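Side-chain contacts in Old Yellow Enzyme (PDB 6AGZ), which probably uses its bound flavin mononucleotide to reduce the activated carbon-carbon double bond of enone compounds asymmetrically, as an old yellow enzyme: residues Asp11-Leu14 against Phe15-Ile18; Phe262-Ile265 against Leu266-Glu270; His327-Lys330 against Asp331-Asp335. All blocks are in the same frame, centred on the assembly; numbering follows the deposited sequence.

Contact 1 of 3, residues Asp11-Leu14 against Phe15-Ile18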
ATOM      1  N   ASP A  11      -9.549  28.691  14.142  1.00 32.46           N
ATOM      2  CA  ASP A  11      -8.320  28.439  14.884  1.00 33.28           C
ATOM      3  C   ASP A  11      -7.377  27.485  14.163  1.00 28.88           C
ATOM      4  O   ASP A  11      -6.196  27.418  14.520  1.00 28.34           O
ATOM      5  CB  ASP A  11      -8.652  27.856  16.259  1.00 36.65           C
ATOM      6  CG  ASP A  11      -9.088  28.891  17.245  1.00 40.67           C
ATOM      7  OD1 ASP A  11      -8.343  29.180  18.145  1.00 42.10           O
ATOM      8  OD2 ASP A  11     -10.175  29.411  17.125  1.00 42.40           O
ATOM      9  N   THR A  12      -7.859  26.753  13.165  1.00 26.70           N
ATOM     10  CA  THR A  12      -7.154  25.598  12.628  1.00 25.21           C
ATOM     11  C   THR A  12      -6.549  25.909  11.263  1.00 23.17           C
ATOM     12  O   THR A  12      -6.692  27.007  10.717  1.00 23.92           O
ATOM     13  CB  THR A  12      -8.101  24.401  12.537  1.00 25.98           C
ATOM     14  OG1 THR A  12      -9.085  24.646  11.524  1.00 26.61           O
ATOM     15  CG2 THR A  12      -8.803  24.183  13.869  1.00 25.14           C
ATOM     16  N   ASN A  13      -5.855  24.907  10.714  1.00 20.81           N
ATOM     17  CA  ASN A  13      -5.314  25.003   9.363  1.00 19.69           C
ATOM     18  C   ASN A  13      -6.405  25.140   8.313  1.00 18.70           C
ATOM     19  O   ASN A  13      -6.110  25.540   7.181  1.00 18.51           O
ATOM     20  CB  ASN A  13      -4.459  23.775   9.044  1.00 19.86           C
ATOM     21  CG  ASN A  13      -3.043  23.893   9.569  1.00 21.43           C
ATOM     22  OD1 ASN A  13      -2.700  24.852  10.260  1.00 22.44           O
ATOM     23  ND2 ASN A  13      -2.208  22.912   9.243  1.00 21.17           N
ATOM     24  N   LEU A  14      -7.656  24.812   8.656  1.00 18.35           N
ATOM     25  CA  LEU A  14      -8.740  24.892   7.683  1.00 18.74           C
ATOM     26  C   LEU A  14      -8.893  26.300   7.122  1.00 20.15           C
ATOM     27  O   LEU A  14      -9.333  26.467   5.979  1.00 21.62           O
ATOM     28  CB  LEU A  14     -10.053  24.431   8.317  1.00 16.04           C
ATOM     29  CG  LEU A  14     -11.227  24.288   7.345  1.00 16.16           C
ATOM     30  CD1 LEU A  14     -10.961  23.157   6.363  1.00 13.63           C
ATOM     31  CD2 LEU A  14     -12.539  24.071   8.081  1.00 16.01           C
ATOM     32  N   PHE A  15      -8.529  27.319   7.897  1.00 20.69           N
ATOM     33  CA  PHE A  15      -8.569  28.700   7.432  1.00 22.11           C
ATOM     34  C   PHE A  15      -7.182  29.330   7.453  1.00 23.52           C
ATOM     35  O   PHE A  15      -7.030  30.524   7.715  1.00 25.70           O
ATOM     36  CB  PHE A  15      -9.562  29.519   8.250  1.00 23.58           C
ATOM     37  CG  PHE A  15     -10.986  29.170   7.961  1.00 23.89           C
ATOM     38  CD1 PHE A  15     -11.625  29.692   6.849  1.00 24.17           C
ATOM     39  CD2 PHE A  15     -11.677  28.292   8.778  1.00 23.57           C
ATOM     40  CE1 PHE A  15     -12.934  29.361   6.569  1.00 23.92           C
ATOM     41  CE2 PHE A  15     -12.985  27.956   8.502  1.00 23.16           C
ATOM     42  CZ  PHE A  15     -13.614  28.492   7.396  1.00 23.41           C
ATOM     43  N   LYS A  16      -6.172  28.529   7.180  1.00 23.61           N
ATOM     44  CA  LYS A  16      -4.810  28.983   6.947  1.00 23.47           C
ATOM     45  C   LYS A  16      -4.531  28.950   5.454  1.00 22.17           C
ATOM     46  O   LYS A  16      -4.789  27.923   4.808  1.00 22.24           O
ATOM     47  CB  LYS A  16      -3.809  28.100   7.691  1.00 25.44           C
ATOM     48  CG  LYS A  16      -2.354  28.534   7.567  1.00 28.14           C
ATOM     49  CD  LYS A  16      -1.428  27.622   8.361  1.00 29.92           C
ATOM     50  CE  LYS A  16       0.028  28.033   8.199  1.00 31.42           C
ATOM     51  NZ  LYS A  16       0.727  27.226   7.155  1.00 31.82           N
ATOM     52  N   PRO A  17      -4.038  30.041   4.868  1.00 22.13           N
ATOM     53  CA  PRO A  17      -3.815  30.064   3.417  1.00 21.54           C
ATOM     54  C   PRO A  17      -2.836  28.982   2.985  1.00 20.12           C
ATOM     55  O   PRO A  17      -2.012  28.501   3.766  1.00 19.08           O
ATOM     56  CB  PRO A  17      -3.243  31.466   3.165  1.00 23.34           C
ATOM     57  CG  PRO A  17      -3.685  32.277   4.344  1.00 24.19           C
ATOM     58  CD  PRO A  17      -3.701  31.326   5.502  1.00 23.69           C
ATOM     59  N   ILE A  18      -2.935  28.596   1.715  1.00 19.75           N
ATOM     60  CA  ILE A  18      -2.092  27.525   1.188  1.00 20.33           C
ATOM     61  C   ILE A  18      -1.912  27.735  -0.308  1.00 22.14           C
ATOM     62  O   ILE A  18      -2.837  28.157  -1.006  1.00 21.75           O
ATOM     63  CB  ILE A  18      -2.689  26.133   1.495  1.00 19.35           C
ATOM     64  CG1 ILE A  18      -1.741  25.024   1.032  1.00 18.63           C
ATOM     65  CG2 ILE A  18      -4.062  25.974   0.856  1.00 18.73           C
ATOM     66  CD1 ILE A  18      -2.278  23.627   1.261  1.00 18.73           C
TER
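Thr12 opens the turn by offering its backbone O to Phe15 N, a weak hydrogen bond of 3.4 Å. Its side chain works within its own segment: Thr12 OG1 accepts from Leu14 N at 3.2 Å, which makes an ST turn, and OG1 is also bonded to Leu9 O just upstream. Asn13 follows with the firmer backbone bond, Asn13 O to Lys16 N at 3.0 Å, which joins residues three apart. The amide of Asn13 and the aliphatic stem of Lys16 run alongside each other, with Asn13 OD1 3.6 Å from Lys16 CD. Their polar ends have partners elsewhere: Asn13 ND2 donates to Val332 O, and Lys16 NZ pairs with Asp336. Leu14 comes next, and with CG anti to the backbone N (chi1 -172°) its branch lies beside the phenyl group of Phe15, Leu14 CD2 reaching Phe15 CE2 at 3.9 Å. Leu14 O sits over one face of that ring, 3.7 Å from Phe15 CG. Cutting Phe15 back to an alanine would remove the ring and is likely to leave the CD2 branch of Leu14, and Asn27, without the group that now packs on them. In the fold, this turn leads into strand 18-20. Thr12 and Leu14 pack on helix 328-334, Leu14 also meets Ile340 of barrel strand 338-341, and beyond the turn Ile18 pairs through its backbone with Leu25 of strand 23-25.

Contact 2 of 3, residues Phe262-Ile265 against Leu266-Glu270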
ATOM      1  N   PHE A 262      -3.649   0.925  -6.464  1.00 15.00           N
ATOM      2  CA  PHE A 262      -3.634   2.368  -6.261  1.00 12.20           C
ATOM      3  C   PHE A 262      -2.349   2.828  -5.588  1.00 10.76           C
ATOM      4  O   PHE A 262      -1.948   3.984  -5.753  1.00 12.18           O
ATOM      5  CB  PHE A 262      -4.855   2.789  -5.447  1.00 13.76           C
ATOM      6  CG  PHE A 262      -6.159   2.511  -6.137  1.00 16.22           C
ATOM      7  CD1 PHE A 262      -6.777   3.491  -6.894  1.00 18.84           C
ATOM      8  CD2 PHE A 262      -6.758   1.265  -6.041  1.00 16.11           C
ATOM      9  CE1 PHE A 262      -7.975   3.237  -7.536  1.00 18.80           C
ATOM     10  CE2 PHE A 262      -7.956   1.006  -6.681  1.00 16.86           C
ATOM     11  CZ  PHE A 262      -8.564   1.993  -7.429  1.00 17.05           C
ATOM     12  N   GLY A 263      -1.698   1.949  -4.825  1.00 10.78           N
ATOM     13  CA  GLY A 263      -0.361   2.260  -4.345  1.00  8.73           C
ATOM     14  C   GLY A 263       0.609   2.493  -5.487  1.00 10.87           C
ATOM     15  O   GLY A 263       1.432   3.413  -5.443  1.00 12.95           O
ATOM     16  N   TYR A 264       0.517   1.668  -6.534  1.00 11.35           N
ATOM     17  CA  TYR A 264       1.340   1.881  -7.719  1.00 10.16           C
ATOM     18  C   TYR A 264       0.954   3.168  -8.435  1.00 10.70           C
ATOM     19  O   TYR A 264       1.829   3.905  -8.903  1.00 10.15           O
ATOM     20  CB  TYR A 264       1.228   0.688  -8.667  1.00 11.02           C
ATOM     21  CG  TYR A 264       1.754   0.964 -10.061  1.00 11.58           C
ATOM     22  CD1 TYR A 264       3.111   0.874 -10.345  1.00 12.16           C
ATOM     23  CD2 TYR A 264       0.893   1.315 -11.094  1.00 11.55           C
ATOM     24  CE1 TYR A 264       3.595   1.129 -11.616  1.00 12.12           C
ATOM     25  CE2 TYR A 264       1.367   1.573 -12.365  1.00 11.42           C
ATOM     26  CZ  TYR A 264       2.717   1.477 -12.622  1.00 10.92           C
ATOM     27  OH  TYR A 264       3.188   1.732 -13.889  1.00 12.60           O
ATOM     28  N   ILE A 265      -0.348   3.450  -8.545  1.00 11.97           N
ATOM     29  CA  ILE A 265      -0.771   4.695  -9.188  1.00 11.94           C
ATOM     30  C   ILE A 265      -0.175   5.899  -8.463  1.00 11.28           C
ATOM     31  O   ILE A 265       0.433   6.786  -9.082  1.00 10.42           O
ATOM     32  CB  ILE A 265      -2.307   4.776  -9.251  1.00 13.80           C
ATOM     33  CG1 ILE A 265      -2.852   3.689 -10.178  1.00 13.51           C
ATOM     34  CG2 ILE A 265      -2.749   6.154  -9.719  1.00 13.65           C
ATOM     35  CD1 ILE A 265      -4.360   3.623 -10.225  1.00 14.59           C
ATOM     36  N   LEU A 266      -0.332   5.940  -7.137  1.00 10.50           N
ATOM     37  CA  LEU A 266       0.224   7.037  -6.350  1.00 14.03           C
ATOM     38  C   LEU A 266       1.738   7.109  -6.491  1.00 14.30           C
ATOM     39  O   LEU A 266       2.309   8.204  -6.571  1.00 14.95           O
ATOM     40  CB  LEU A 266      -0.163   6.878  -4.882  1.00 15.21           C
ATOM     41  CG  LEU A 266      -1.628   7.112  -4.522  1.00 15.86           C
ATOM     42  CD1 LEU A 266      -1.852   6.774  -3.067  1.00 17.05           C
ATOM     43  CD2 LEU A 266      -2.024   8.552  -4.805  1.00 17.48           C
ATOM     44  N   SER A 267       2.405   5.953  -6.513  1.00 14.77           N
ATOM     45  CA  SER A 267       3.853   5.939  -6.697  1.00 14.63           C
ATOM     46  C   SER A 267       4.245   6.566  -8.028  1.00 14.96           C
ATOM     47  O   SER A 267       5.249   7.283  -8.114  1.00 15.62           O
ATOM     48  CB  SER A 267       4.381   4.508  -6.601  1.00 14.21           C
ATOM     49  OG  SER A 267       5.788   4.472  -6.776  1.00 11.54           O
ATOM     50  N   GLU A 268       3.461   6.312  -9.079  1.00 14.69           N
ATOM     51  CA  GLU A 268       3.775   6.879 -10.386  1.00 13.89           C
ATOM     52  C   GLU A 268       3.537   8.383 -10.411  1.00 13.48           C
ATOM     53  O   GLU A 268       4.334   9.133 -10.991  1.00 14.88           O
ATOM     54  CB  GLU A 268       2.951   6.181 -11.466  1.00 14.04           C
ATOM     55  CG  GLU A 268       3.492   4.816 -11.843  1.00 14.69           C
ATOM     56  CD  GLU A 268       4.841   4.905 -12.524  1.00 16.29           C
ATOM     57  OE1 GLU A 268       4.893   5.384 -13.676  1.00 16.68           O
ATOM     58  OE2 GLU A 268       5.853   4.513 -11.903  1.00 16.35           O
ATOM     59  N   LEU A 269       2.449   8.846  -9.787  1.00 12.43           N
ATOM     60  CA  LEU A 269       2.217  10.285  -9.709  1.00 13.06           C
ATOM     61  C   LEU A 269       3.331  10.980  -8.933  1.00 14.43           C
ATOM     62  O   LEU A 269       3.813  12.047  -9.337  1.00 15.26           O
ATOM     63  CB  LEU A 269       0.855  10.562  -9.073  1.00 13.07           C
ATOM     64  CG  LEU A 269      -0.356   9.983  -9.810  1.00 12.84           C
ATOM     65  CD1 LEU A 269      -1.642  10.303  -9.064  1.00 13.15           C
ATOM     66  CD2 LEU A 269      -0.414  10.499 -11.241  1.00 12.51           C
ATOM     67  N   GLU A 270       3.765  10.379  -7.821  1.00 16.07           N
ATOM     68  CA  GLU A 270       4.869  10.945  -7.054  1.00 17.03           C
ATOM     69  C   GLU A 270       6.176  10.905  -7.837  1.00 16.50           C
ATOM     70  O   GLU A 270       7.023  11.786  -7.663  1.00 16.79           O
ATOM     71  CB  GLU A 270       5.023  10.204  -5.725  1.00 16.48           C
ATOM     72  CG  GLU A 270       6.110  10.766  -4.818  1.00 17.11           C
ATOM     73  CD  GLU A 270       5.801  12.171  -4.336  1.00 17.67           C
ATOM     74  OE1 GLU A 270       4.606  12.507  -4.206  1.00 16.91           O
ATOM     75  OE2 GLU A 270       6.754  12.941  -4.088  1.00 17.52           O
TER
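Tyr264 and Glu268, one helical turn apart, form the close side-chain contact here. Glu268 CG lies over one face of the phenol, displaced toward the rim, 3.5 Å from Tyr264 CZ and 3.8 Å from the ring centroid: a CH-pi contact. Tyr264 CG is anti to the backbone N (chi1 165°), which sends the ring outward from the helix and brings its hydroxyl end beside Glu268, while the bend at chi2 of Glu268 folds that chain over the ring; the carboxylate plane ends up 9° from the ring plane. The carboxylate is held from further along the helix, where Glu268 OE1 makes salt bridges to Arg271 and Arg272, so the arginines probably fix the acid whose methylene covers the ring. Beneath this pair run regular helical bonds, among them Glu268 N to Tyr264 O at 2.9 Å and Leu266 N to Phe262 O, also 2.9 Å. The pairing of Ile265 with Leu269 is looser: Ile265 CG2 comes only to 4.3 Å from Leu269 CD1, and both side chains find further packing on helix 218-231. Neither part faces solvent, for every touching residue is buried. Helix 258-274 lies on the outside of the TIM barrel, between strands 236-240 and 281-285 in chain order. Leu266 packs on helix 303-308 and Ile265 on helices 193-198 and 218-231, whereas Tyr264 meets Ile213 of the second subunit and Ser267 OG bonds to His257 N of that same subunit, placing this turn of helix at the dimer interface.

Contact 3 of 3, residues His327-Lys330 against Asp331-Asp335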
ATOM      1  N   HIS A 327     -11.909  14.740  13.501  1.00 45.43           N
ATOM      2  CA  HIS A 327     -11.044  14.175  12.479  1.00 43.16           C
ATOM      3  C   HIS A 327     -10.763  15.182  11.376  1.00 39.16           C
ATOM      4  O   HIS A 327      -9.732  15.081  10.702  1.00 39.22           O
ATOM      5  CB  HIS A 327     -11.655  12.904  11.875  1.00 45.61           C
ATOM      6  CG  HIS A 327     -11.383  11.664  12.672  1.00 49.88           C
ATOM      7  ND1 HIS A 327     -12.386  10.897  13.224  1.00 51.44           N
ATOM      8  CD2 HIS A 327     -10.220  11.059  13.010  1.00 50.80           C
ATOM      9  CE1 HIS A 327     -11.855   9.872  13.865  1.00 51.69           C
ATOM     10  NE2 HIS A 327     -10.541   9.947  13.752  1.00 51.36           N
ATOM     11  N   LEU A 328     -11.661  16.154  11.193  1.00 34.73           N
ATOM     12  CA  LEU A 328     -11.339  17.335  10.400  1.00 31.40           C
ATOM     13  C   LEU A 328     -10.170  18.090  11.018  1.00 29.79           C
ATOM     14  O   LEU A 328      -9.188  18.403  10.336  1.00 26.53           O
ATOM     15  CB  LEU A 328     -12.575  18.233  10.292  1.00 30.63           C
ATOM     16  CG  LEU A 328     -12.642  19.404   9.304  1.00 30.58           C
ATOM     17  CD1 LEU A 328     -14.093  19.804   9.101  1.00 29.53           C
ATOM     18  CD2 LEU A 328     -11.835  20.609   9.769  1.00 30.89           C
ATOM     19  N   ILE A 329     -10.262  18.392  12.316  1.00 29.54           N
ATOM     20  CA  ILE A 329      -9.187  19.100  13.008  1.00 29.50           C
ATOM     21  C   ILE A 329      -7.895  18.299  12.930  1.00 27.38           C
ATOM     22  O   ILE A 329      -6.838  18.819  12.547  1.00 26.87           O
ATOM     23  CB  ILE A 329      -9.582  19.377  14.470  1.00 31.50           C
ATOM     24  CG1 ILE A 329     -10.975  20.004  14.543  1.00 33.27           C
ATOM     25  CG2 ILE A 329      -8.551  20.273  15.141  1.00 31.81           C
ATOM     26  CD1 ILE A 329     -11.081  21.321  13.826  1.00 34.35           C
ATOM     27  N   LYS A 330      -7.969  17.014  13.289  1.00 25.90           N
ATOM     28  CA  LYS A 330      -6.788  16.156  13.297  1.00 27.53           C
ATOM     29  C   LYS A 330      -6.137  16.097  11.921  1.00 26.04           C
ATOM     30  O   LYS A 330      -4.919  16.259  11.791  1.00 25.67           O
ATOM     31  CB  LYS A 330      -7.179  14.756  13.770  1.00 29.67           C
ATOM     32  CG  LYS A 330      -6.018  13.804  14.007  1.00 31.96           C
ATOM     33  CD  LYS A 330      -6.525  12.375  14.150  1.00 33.81           C
ATOM     34  CE  LYS A 330      -5.422  11.418  14.574  1.00 35.15           C
ATOM     35  NZ  LYS A 330      -5.163  11.488  16.038  1.00 36.37           N
ATOM     36  N   ASP A 331      -6.937  15.881  10.876  1.00 24.49           N
ATOM     37  CA  ASP A 331      -6.364  15.677   9.548  1.00 22.86           C
ATOM     38  C   ASP A 331      -5.847  16.981   8.951  1.00 21.37           C
ATOM     39  O   ASP A 331      -4.765  17.004   8.352  1.00 21.37           O
ATOM     40  CB  ASP A 331      -7.393  15.030   8.623  1.00 23.21           C
ATOM     41  CG  ASP A 331      -7.722  13.606   9.025  1.00 23.19           C
ATOM     42  OD1 ASP A 331      -7.037  13.067   9.921  1.00 23.35           O
ATOM     43  OD2 ASP A 331      -8.664  13.024   8.446  1.00 21.78           O
ATOM     44  N   VAL A 332      -6.599  18.074   9.094  1.00 20.05           N
ATOM     45  CA  VAL A 332      -6.161  19.329   8.489  1.00 19.86           C
ATOM     46  C   VAL A 332      -4.968  19.903   9.245  1.00 20.90           C
ATOM     47  O   VAL A 332      -4.139  20.609   8.657  1.00 21.17           O
ATOM     48  CB  VAL A 332      -7.325  20.338   8.406  1.00 20.17           C
ATOM     49  CG1 VAL A 332      -7.547  21.039   9.741  1.00 20.40           C
ATOM     50  CG2 VAL A 332      -7.069  21.352   7.299  1.00 19.09           C
ATOM     51  N   ASN A 333      -4.846  19.607  10.540  1.00 21.11           N
ATOM     52  CA  ASN A 333      -3.698  20.064  11.313  1.00 22.31           C
ATOM     53  C   ASN A 333      -2.547  19.068  11.316  1.00 22.40           C
ATOM     54  O   ASN A 333      -1.465  19.402  11.811  1.00 22.17           O
ATOM     55  CB  ASN A 333      -4.113  20.364  12.759  1.00 23.47           C
ATOM     56  CG  ASN A 333      -4.880  21.666  12.890  1.00 25.25           C
ATOM     57  OD1 ASN A 333      -4.834  22.521  12.004  1.00 25.81           O
ATOM     58  ND2 ASN A 333      -5.583  21.828  14.003  1.00 25.40           N
ATOM     59  N   ALA A 334      -2.749  17.865  10.771  1.00 22.86           N
ATOM     60  CA  ALA A 334      -1.705  16.844  10.811  1.00 24.53           C
ATOM     61  C   ALA A 334      -0.460  17.291  10.055  1.00 25.68           C
ATOM     62  O   ALA A 334       0.667  17.008  10.480  1.00 28.19           O
ATOM     63  CB  ALA A 334      -2.232  15.528  10.238  1.00 23.81           C
ATOM     64  N   ASP A 335      -0.639  17.984   8.935  1.00 25.40           N
ATOM     65  CA  ASP A 335       0.484  18.502   8.166  1.00 24.70           C
ATOM     66  C   ASP A 335       0.068  19.830   7.543  1.00 24.66           C
ATOM     67  O   ASP A 335      -0.963  20.411   7.900  1.00 25.33           O
ATOM     68  CB  ASP A 335       0.960  17.480   7.123  1.00 22.96           C
ATOM     69  CG  ASP A 335      -0.147  17.023   6.185  1.00 21.56           C
ATOM     70  OD1 ASP A 335      -0.991  17.850   5.777  1.00 20.50           O
ATOM     71  OD2 ASP A 335      -0.166  15.822   5.843  1.00 20.86           O
TER
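Val332 holds CG1 between its backbone N and carbonyl carbon (chi1 81°), which brings that methyl down onto the preceding turn, 3.2 Å from Leu328 O and 4.3 Å from Leu328 CD2. Asn333 has CG beside its backbone N (chi1 -75°), and its amide thereby runs alongside Ile329, Asn333 ND2 meeting Ile329 CG2 at 3.5 Å. The other end of that amide, OD1, accepts from Asn13 N. Backbone bonds carry the turn: Val332 N reaches Leu328 O at 2.9 Å and Asn333 N reaches Ile329 O at the same length. Asp331 N to His327 O, also 2.9 Å, completes the set. This helix, 328-334, is the crossover of the beta-alpha-beta unit between strands 313-316 and 338-341, the last two strands of the TIM barrel. Its inner side is apolar, with Leu328 and Val332 both packing on Ile340 of strand 338-341. Asp331 folds its carboxylate back beside the first turn, Asp331 CG lying 3.0 Å from His327 O. His327 O and the carboxylate are both acceptors and do not bond each other; Asp331 OD2 is bonded to Tyr319 OH, and Arg315 forms a long, weak ion pair with it that would probably offset part of the charge.

In the fold
From the N terminus, contact 1 comes first, a tight turn leading into strand 18-20 ahead of the barrel. Contact 2 follows far along the chain, one stretch of helix 258-274 between the fifth and sixth barrel strands, and contact 3 occupies helix 328-334 between the seventh and eighth. Each joins two adjoining segments, so none closes a long loop, and the three stand in series without nesting or crossing. Contacts 1 and 3 nevertheless touch: through Asn13 the N-terminal turn is fastened to the last barrel crossover. Contact 2 stands apart, its centre 23 Å from that of contact 3, and faces the second subunit.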